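Local coordinates for pilin (Clostridioides difficile, PDB 6T8S), which is the major type IV pilin PilA1, the subunit that probably polymerises into the bacterium's surface pili, at residues K78-I83 against Y134-D139; T48-L53 against G68-I73; A64-K69 against E88-T93. One frame throughout, in Å; residues are numbered along the deposited sequence.

Contact 1: residues K78-I83 against Y134-D139; sequences KLVLQI and YIVLID
A classic beta bulge interrupts the antiparallel pairing of 78-83 with 134-139, where Leu-137 and Ile-138 together face Leu-79. The carbonyl of Leu-79 takes two bonds from the same face of its plane: Leu-137 N at 2.8 Å from Leu-79 O, and Ile-138 N in a longer, nearly straight one (171°). Leu-79 N in turn donates to Ile-138 O. Beyond the bulge the ladder is regular, with Leu-81 and Ile-135 a hydrogen-bonded pair: Leu-81 N to Ile-135 O and Ile-135 N to Leu-81 O are both 2.8 Å.

The bulge places two side chains against one. Leu-79 CD2 lies 3.8 Å from both Leu-137 CD1 and Ile-138 CD1, and Leu-137 CD1 also reaches Leu-81 CB. On the other face, with its CG anti to the carbonyl carbon (chi1 -59°), Tyr-134 lays its ring alongside Gln-82; Val-80 CG1 sits near the ring plane, at its edge, 3.7 Å from Tyr-134 CB. The Gln-82 amide, turned 65° from the ring, brings OE1 to the ring edge as well, while its NE2 bonds to Gly-84 O. At the open end Lys-78 CE lies 3.5 Å from Asp-139 OD2, but the ammonium stays beyond salt-bridge distance.

Helix 9-37 covers the leucine face through Ala-30, Tyr-23 and Lys-27, Tyr-23 OH bonding Val-136 O, and strand 70-75 flanks 78-83 on its other edge.

Contact 2: residues T48-L53 against G68-I73; sequences TGLSVL and GKYKLI
Leu-72, on the first strand of the pilin's antiparallel sheet, packs into a cluster of aliphatic side chains offered by the loop and 3-10 turn of 48-53. This is the dense half of the contact. Leu-50 CD2 lies 3.6 Å from Leu-72 CG, the two side chains crossing at about a right angle, and the other methyl, Leu-50 CD1, rests 3.8 Å from Tyr-70 CB. The two methyls thus divide their contacts between Leu-72 and Tyr-70, two positions apart on the strand. Tyr-70 leads its hydroxyl away from the loop to Asp-22 of helix 9-37. Leu-72 CD1 is shared in turn: Val-52 CG1 and Leu-53 CD1 each approach it to 3.8 Å. Val-52 has CG1 between its backbone N and carbonyl carbon (chi1 66°), which sets that methyl against the leucine. A bond from Leu-53 N to Leu-50 O closes the turn from which both leucines project. Val-26 and Tyr-33 of helix 9-37 back the cluster, and Leu-137 of strand 128-138 meets Leu-72 as well.

The side toward solvent is far looser. Thr-48 is exposed, and its OG1 comes no nearer to Lys-69 than 3.9 Å, at CD, a contact without a hydrogen bond. Lys-71 passes beside the loop, CB 3.8 Å from Gly-49 N, and carries its ammonium to Gln-47 O. Joining the two halves is the one direct hydrogen bond between the segments, from Gly-49 N to Tyr-70 O: it spans 2.8 Å, though the angle at its hydrogen is bent to 133°.

Contact 3: residues A64-K69 against E88-T93; sequences ADIGGK and EGVTLT
Ile-66 lies alongside Val-90, both side chains pointing the same way, with Ile-66 CD1 3.7 Å from Val-90 CG1. Its CG1 branch stands between the backbone N and the carbonyl carbon (chi1 60°), which lays the end of the chain along the valine. The other branch, CG2, meets Leu-92 CD2 at 4.0 Å, so that the isoleucine spans two residues of the strand. Its carbonyl is held too: Thr-91 N donates to Ile-66 O over 2.8 Å, and Val-90 CA adds a C-H contact to the same oxygen.

Ile-66 belongs to a type I beta turn from Ala-64 to Gly-67, closed by Gly-67 N on Ala-64 O and followed by a bond from Ala-64 N to Gly-68 O. The turn sits against strand 90-92, which pairs antiparallel with strand 128-138. Gly-67 and Gly-68, both with positive phi, bring their backbone close to the facing chain, with Gly-67 C 3.5 Å from Gly-89 O. Gly-67 O is buried without a polar partner in the model, with Val-90 CG1 at 3.4 Å from it.

On the more open side, Glu-88 extends over the glycines, its CG anti to the backbone N (chi1 171°). Gly-68 N gives its hydrogen to Glu-88 OE2 at 2.9 Å, on the anti side of the carboxylate and 18° out of its plane. Lys-63 forms a salt bridge to the same oxygen, which probably stabilises the negative charge of the carboxylate. One residue further on, a water accepts from Lys-69 N and donates to Glu-88 O, each at 2.9 Å.

Overall arrangement
Contact 1 lies within an antiparallel sheet packed on helix 9-37, and contacts 2 and 3 join loops to its strands. Contact 2 closes before contact 1 opens; contact 3 starts between the two segments of contact 2, shares Gly-68 and Lys-69 with it, and alternates with contact 1 along the chain. Centres of contacts 1 and 2 are about 11 Å apart, and strands 70-75 and 78-83 link them as sheet neighbours. Contact 3 lies about 14 Å from contact 2 and 16 Å from contact 1, centre to centre; Ile-83 still reaches it, packing on Ala-64 and Val-90. Contacts 2 and 3 tie the loop between helix 9-37 and the sheet to its strands, while contact 1 pairs two strands, consistent with the compact globular domain of a type IV pilin.

Contact 1: residues K78-I83 against Y134-D139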
# COMPACT_ATOMS: atom_id res chain seq x y z
N LYS A 78 -12.85 1.02 -4.63
CA LYS A 78 -11.83 0.38 -3.75
C LYS A 78 -11.04 1.44 -2.97
O LYS A 78 -10.71 2.49 -3.55
CB LYS A 78 -10.90 -0.49 -4.59
CG LYS A 78 -11.58 -1.70 -5.22
CD LYS A 78 -10.63 -2.54 -6.02
CE LYS A 78 -11.31 -3.65 -6.80
NZ LYS A 78 -12.31 -3.11 -7.74
N LEU A 79 -10.70 1.13 -1.72
CA LEU A 79 -9.64 1.84 -0.95
C LEU A 79 -8.30 1.19 -1.25
O LEU A 79 -8.20 -0.05 -1.12
CB LEU A 79 -9.91 1.79 0.55
CG LEU A 79 -8.84 2.47 1.40
CD1 LEU A 79 -8.76 3.95 1.07
CD2 LEU A 79 -9.09 2.27 2.88
N VAL A 80 -7.30 2.01 -1.59
CA VAL A 80 -5.96 1.53 -2.04
C VAL A 80 -4.90 2.22 -1.18
O VAL A 80 -4.96 3.46 -0.99
CB VAL A 80 -5.76 1.80 -3.54
CG1 VAL A 80 -4.35 1.49 -3.99
CG2 VAL A 80 -6.78 1.02 -4.37
N LEU A 81 -3.94 1.44 -0.69
CA LEU A 81 -2.73 1.96 -0.05
C LEU A 81 -1.72 2.24 -1.16
O LEU A 81 -1.28 1.29 -1.84
CB LEU A 81 -2.20 0.93 0.96
CG LEU A 81 -0.92 1.34 1.68
CD1 LEU A 81 -1.14 2.56 2.56
CD2 LEU A 81 -0.36 0.17 2.48
N GLN A 82 -1.41 3.51 -1.38
CA GLN A 82 -0.33 3.95 -2.29
C GLN A 82 0.97 3.97 -1.50
O GLN A 82 1.00 4.50 -0.36
CB GLN A 82 -0.68 5.32 -2.88
CG GLN A 82 0.45 5.92 -3.72
CD GLN A 82 0.04 7.23 -4.35
OE1 GLN A 82 -1.12 7.44 -4.66
NE2 GLN A 82 1.00 8.14 -4.52
N ILE A 83 2.02 3.40 -2.08
CA ILE A 83 3.37 3.37 -1.49
C ILE A 83 4.30 4.08 -2.48
O ILE A 83 4.62 3.50 -3.52
CB ILE A 83 3.83 1.93 -1.19
CG1 ILE A 83 2.72 1.12 -0.49
CG2 ILE A 83 5.12 1.95 -0.39
CD1 ILE A 83 3.07 -0.32 -0.29
N TYR A 134 0.83 0.02 -5.44
CA TYR A 134 -0.56 0.12 -4.96
C TYR A 134 -1.00 -1.22 -4.37
O TYR A 134 -0.81 -2.25 -5.04
CB TYR A 134 -1.46 0.55 -6.12
CG TYR A 134 -1.06 1.87 -6.73
CD1 TYR A 134 -1.50 3.07 -6.18
CD2 TYR A 134 -0.21 1.92 -7.82
CE1 TYR A 134 -1.14 4.29 -6.75
CE2 TYR A 134 0.16 3.12 -8.39
CZ TYR A 134 -0.31 4.31 -7.86
OH TYR A 134 0.07 5.50 -8.41
N ILE A 135 -1.58 -1.21 -3.17
CA ILE A 135 -2.15 -2.45 -2.55
C ILE A 135 -3.60 -2.17 -2.13
O ILE A 135 -3.84 -1.29 -1.28
CB ILE A 135 -1.31 -2.99 -1.37
CG1 ILE A 135 0.19 -3.04 -1.69
CG2 ILE A 135 -1.84 -4.36 -0.98
CD1 ILE A 135 1.05 -3.56 -0.55
N VAL A 136 -4.54 -2.93 -2.69
CA VAL A 136 -5.98 -2.80 -2.32
C VAL A 136 -6.13 -3.13 -0.83
O VAL A 136 -5.67 -4.22 -0.43
CB VAL A 136 -6.86 -3.71 -3.18
CG1 VAL A 136 -8.30 -3.68 -2.72
CG2 VAL A 136 -6.76 -3.33 -4.66
N LEU A 137 -6.76 -2.24 -0.06
CA LEU A 137 -7.09 -2.46 1.38
C LEU A 137 -8.52 -2.97 1.54
O LEU A 137 -8.73 -3.94 2.30
CB LEU A 137 -6.96 -1.14 2.14
CG LEU A 137 -5.55 -0.63 2.37
CD1 LEU A 137 -5.58 0.78 2.93
CD2 LEU A 137 -4.80 -1.55 3.32
N ILE A 138 -9.47 -2.31 0.87
CA ILE A 138 -10.93 -2.59 1.00
C ILE A 138 -11.49 -2.73 -0.42
O ILE A 138 -11.42 -1.76 -1.18
CB ILE A 138 -11.66 -1.52 1.82
CG1 ILE A 138 -11.01 -1.31 3.20
CG2 ILE A 138 -13.14 -1.88 1.94
CD1 ILE A 138 -11.65 -0.24 4.06
N ASP A 139 -12.00 -3.92 -0.72
CA ASP A 139 -12.62 -4.33 -2.00
C ASP A 139 -14.13 -4.42 -1.78
O ASP A 139 -14.54 -5.35 -1.06
CB ASP A 139 -12.01 -5.67 -2.45
CG ASP A 139 -12.01 -5.90 -3.94
OD1 ASP A 139 -13.08 -5.75 -4.57
OD2 ASP A 139 -10.92 -6.22 -4.47

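Contact 2: residues T48-L53 against G68-I73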
# COMPACT_ATOMS: atom_id res chain seq x y z
N THR A 48 0.25 13.87 1.28
CA THR A 48 0.68 12.47 1.50
C THR A 48 0.37 12.11 2.96
O THR A 48 -0.04 13.01 3.72
CB THR A 48 2.15 12.29 1.10
OG1 THR A 48 2.97 13.02 2.00
CG2 THR A 48 2.43 12.76 -0.31
N GLY A 49 0.55 10.84 3.32
CA GLY A 49 0.50 10.40 4.73
C GLY A 49 -0.86 9.87 5.14
O GLY A 49 -1.80 9.91 4.34
N LEU A 50 -0.94 9.36 6.37
CA LEU A 50 -2.09 8.57 6.88
C LEU A 50 -2.76 9.30 8.05
O LEU A 50 -3.51 8.64 8.81
CB LEU A 50 -1.55 7.21 7.32
CG LEU A 50 -0.92 6.38 6.20
CD1 LEU A 50 -0.31 5.10 6.74
CD2 LEU A 50 -1.94 6.09 5.11
N SER A 51 -2.59 10.61 8.19
CA SER A 51 -3.15 11.37 9.34
C SER A 51 -4.69 11.28 9.36
O SER A 51 -5.26 11.45 10.47
CB SER A 51 -2.63 12.80 9.36
OG SER A 51 -3.22 13.52 8.30
N VAL A 52 -5.35 10.99 8.23
CA VAL A 52 -6.82 10.74 8.19
C VAL A 52 -7.20 9.63 9.19
O VAL A 52 -8.32 9.69 9.76
CB VAL A 52 -7.31 10.41 6.76
CG1 VAL A 52 -6.75 9.10 6.24
CG2 VAL A 52 -8.83 10.41 6.65
N LEU A 53 -6.30 8.68 9.45
CA LEU A 53 -6.56 7.54 10.39
C LEU A 53 -6.03 7.81 11.80
O LEU A 53 -6.03 6.85 12.61
CB LEU A 53 -5.92 6.27 9.83
CG LEU A 53 -6.45 5.75 8.50
CD1 LEU A 53 -5.71 4.49 8.11
CD2 LEU A 53 -7.94 5.47 8.55
N GLY A 68 9.37 4.77 -0.14
CA GLY A 68 8.14 5.47 -0.54
C GLY A 68 7.24 5.83 0.63
O GLY A 68 7.09 5.02 1.57
N LYS A 69 6.66 7.03 0.60
CA LYS A 69 5.69 7.48 1.63
C LYS A 69 4.34 6.80 1.38
O LYS A 69 3.98 6.54 0.22
CB LYS A 69 5.51 9.00 1.58
CG LYS A 69 6.64 9.80 2.20
CD LYS A 69 6.43 11.29 2.07
CE LYS A 69 7.71 12.08 2.22
NZ LYS A 69 7.44 13.53 2.29
N TYR A 70 3.58 6.56 2.44
CA TYR A 70 2.22 5.98 2.34
C TYR A 70 1.21 7.10 2.11
O TYR A 70 1.39 8.21 2.66
CB TYR A 70 1.86 5.23 3.63
CG TYR A 70 2.64 3.97 3.92
CD1 TYR A 70 2.60 2.88 3.06
CD2 TYR A 70 3.37 3.83 5.09
CE1 TYR A 70 3.28 1.71 3.34
CE2 TYR A 70 4.05 2.66 5.39
CZ TYR A 70 4.00 1.59 4.51
OH TYR A 70 4.67 0.42 4.78
N LYS A 71 0.15 6.81 1.36
CA LYS A 71 -1.10 7.61 1.38
C LYS A 71 -2.27 6.71 1.01
O LYS A 71 -2.03 5.58 0.55
CB LYS A 71 -0.96 8.86 0.50
CG LYS A 71 -0.97 8.65 -1.00
CD LYS A 71 -0.97 9.99 -1.79
CE LYS A 71 -2.34 10.62 -1.92
NZ LYS A 71 -2.32 11.94 -2.61
N LEU A 72 -3.49 7.18 1.23
CA LEU A 72 -4.74 6.44 0.95
C LEU A 72 -5.46 7.13 -0.21
O LEU A 72 -5.64 8.37 -0.12
CB LEU A 72 -5.63 6.44 2.20
CG LEU A 72 -5.09 5.63 3.38
CD1 LEU A 72 -5.98 5.82 4.59
CD2 LEU A 72 -4.99 4.16 3.02
N ILE A 73 -5.82 6.36 -1.23
CA ILE A 73 -6.55 6.84 -2.43
C ILE A 73 -7.77 5.94 -2.68
O ILE A 73 -7.76 4.74 -2.32
CB ILE A 73 -5.64 6.94 -3.66
CG1 ILE A 73 -5.17 5.56 -4.15
CG2 ILE A 73 -4.49 7.91 -3.38
CD1 ILE A 73 -4.37 5.59 -5.44

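Contact 3: residues A64-K69 against E88-T93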
# COMPACT_ATOMS: atom_id res chain seq x y z
N ALA A 64 7.43 3.20 3.82
CA ALA A 64 7.61 1.74 3.66
C ALA A 64 9.11 1.42 3.72
O ALA A 64 9.92 2.21 3.23
CB ALA A 64 6.98 1.30 2.37
N ASP A 65 9.47 0.26 4.28
CA ASP A 65 10.89 -0.20 4.33
C ASP A 65 11.42 -0.52 2.93
O ASP A 65 12.65 -0.58 2.77
CB ASP A 65 11.03 -1.38 5.29
CG ASP A 65 11.14 -0.97 6.75
OD1 ASP A 65 11.03 0.23 7.04
OD2 ASP A 65 11.40 -1.86 7.57
N ILE A 66 10.55 -0.69 1.93
CA ILE A 66 10.95 -0.94 0.50
C ILE A 66 11.10 0.40 -0.24
O ILE A 66 11.44 0.36 -1.44
CB ILE A 66 9.95 -1.88 -0.20
CG1 ILE A 66 8.53 -1.31 -0.21
CG2 ILE A 66 10.02 -3.28 0.41
CD1 ILE A 66 7.51 -2.16 -0.93
N GLY A 67 10.90 1.52 0.45
CA GLY A 67 10.92 2.88 -0.13
C GLY A 67 9.52 3.45 -0.28
O GLY A 67 8.59 2.66 -0.52
N GLY A 68 9.37 4.77 -0.14
CA GLY A 68 8.14 5.47 -0.54
C GLY A 68 7.24 5.83 0.63
O GLY A 68 7.09 5.02 1.57
N LYS A 69 6.66 7.03 0.60
CA LYS A 69 5.69 7.48 1.63
C LYS A 69 4.34 6.80 1.38
O LYS A 69 3.98 6.54 0.22
CB LYS A 69 5.51 9.00 1.58
CG LYS A 69 6.64 9.80 2.20
CD LYS A 69 6.43 11.29 2.07
CE LYS A 69 7.71 12.08 2.22
NZ LYS A 69 7.44 13.53 2.29
N GLU A 88 9.92 9.52 -4.42
CA GLU A 88 10.55 8.18 -4.24
C GLU A 88 9.46 7.11 -4.31
O GLU A 88 8.41 7.31 -3.69
CB GLU A 88 11.29 8.15 -2.91
CG GLU A 88 11.78 6.78 -2.51
CD GLU A 88 12.43 6.75 -1.13
OE1 GLU A 88 13.62 7.10 -1.05
OE2 GLU A 88 11.74 6.43 -0.14
N GLY A 89 9.71 6.06 -5.09
CA GLY A 89 8.84 4.88 -5.18
C GLY A 89 9.43 3.73 -4.40
O GLY A 89 10.39 3.95 -3.63
N VAL A 90 8.91 2.52 -4.63
CA VAL A 90 9.42 1.28 -3.98
C VAL A 90 10.52 0.69 -4.85
O VAL A 90 10.54 0.94 -6.08
CB VAL A 90 8.30 0.26 -3.73
CG1 VAL A 90 7.12 0.90 -3.03
CG2 VAL A 90 7.88 -0.46 -4.99
N THR A 91 11.38 -0.13 -4.24
CA THR A 91 12.31 -1.01 -4.96
C THR A 91 12.03 -2.46 -4.53
O THR A 91 12.01 -2.71 -3.31
CB THR A 91 13.75 -0.55 -4.77
OG1 THR A 91 13.84 0.76 -5.33
CG2 THR A 91 14.76 -1.46 -5.44
N LEU A 92 11.83 -3.34 -5.50
CA LEU A 92 11.57 -4.79 -5.28
C LEU A 92 12.43 -5.61 -6.24
O LEU A 92 12.35 -5.41 -7.47
CB LEU A 92 10.08 -5.09 -5.50
CG LEU A 92 9.12 -4.44 -4.50
CD1 LEU A 92 7.67 -4.60 -4.96
CD2 LEU A 92 9.31 -5.03 -3.11
N THR A 93 13.20 -6.54 -5.68
CA THR A 93 13.74 -7.70 -6.43
C THR A 93 12.59 -8.65 -6.77
O THR A 93 11.49 -8.52 -6.18
CB THR A 93 14.83 -8.39 -5.61
OG1 THR A 93 14.17 -9.01 -4.50
CG2 THR A 93 15.91 -7.43 -5.14
O HOH W 1 7.72 8.93 -1.37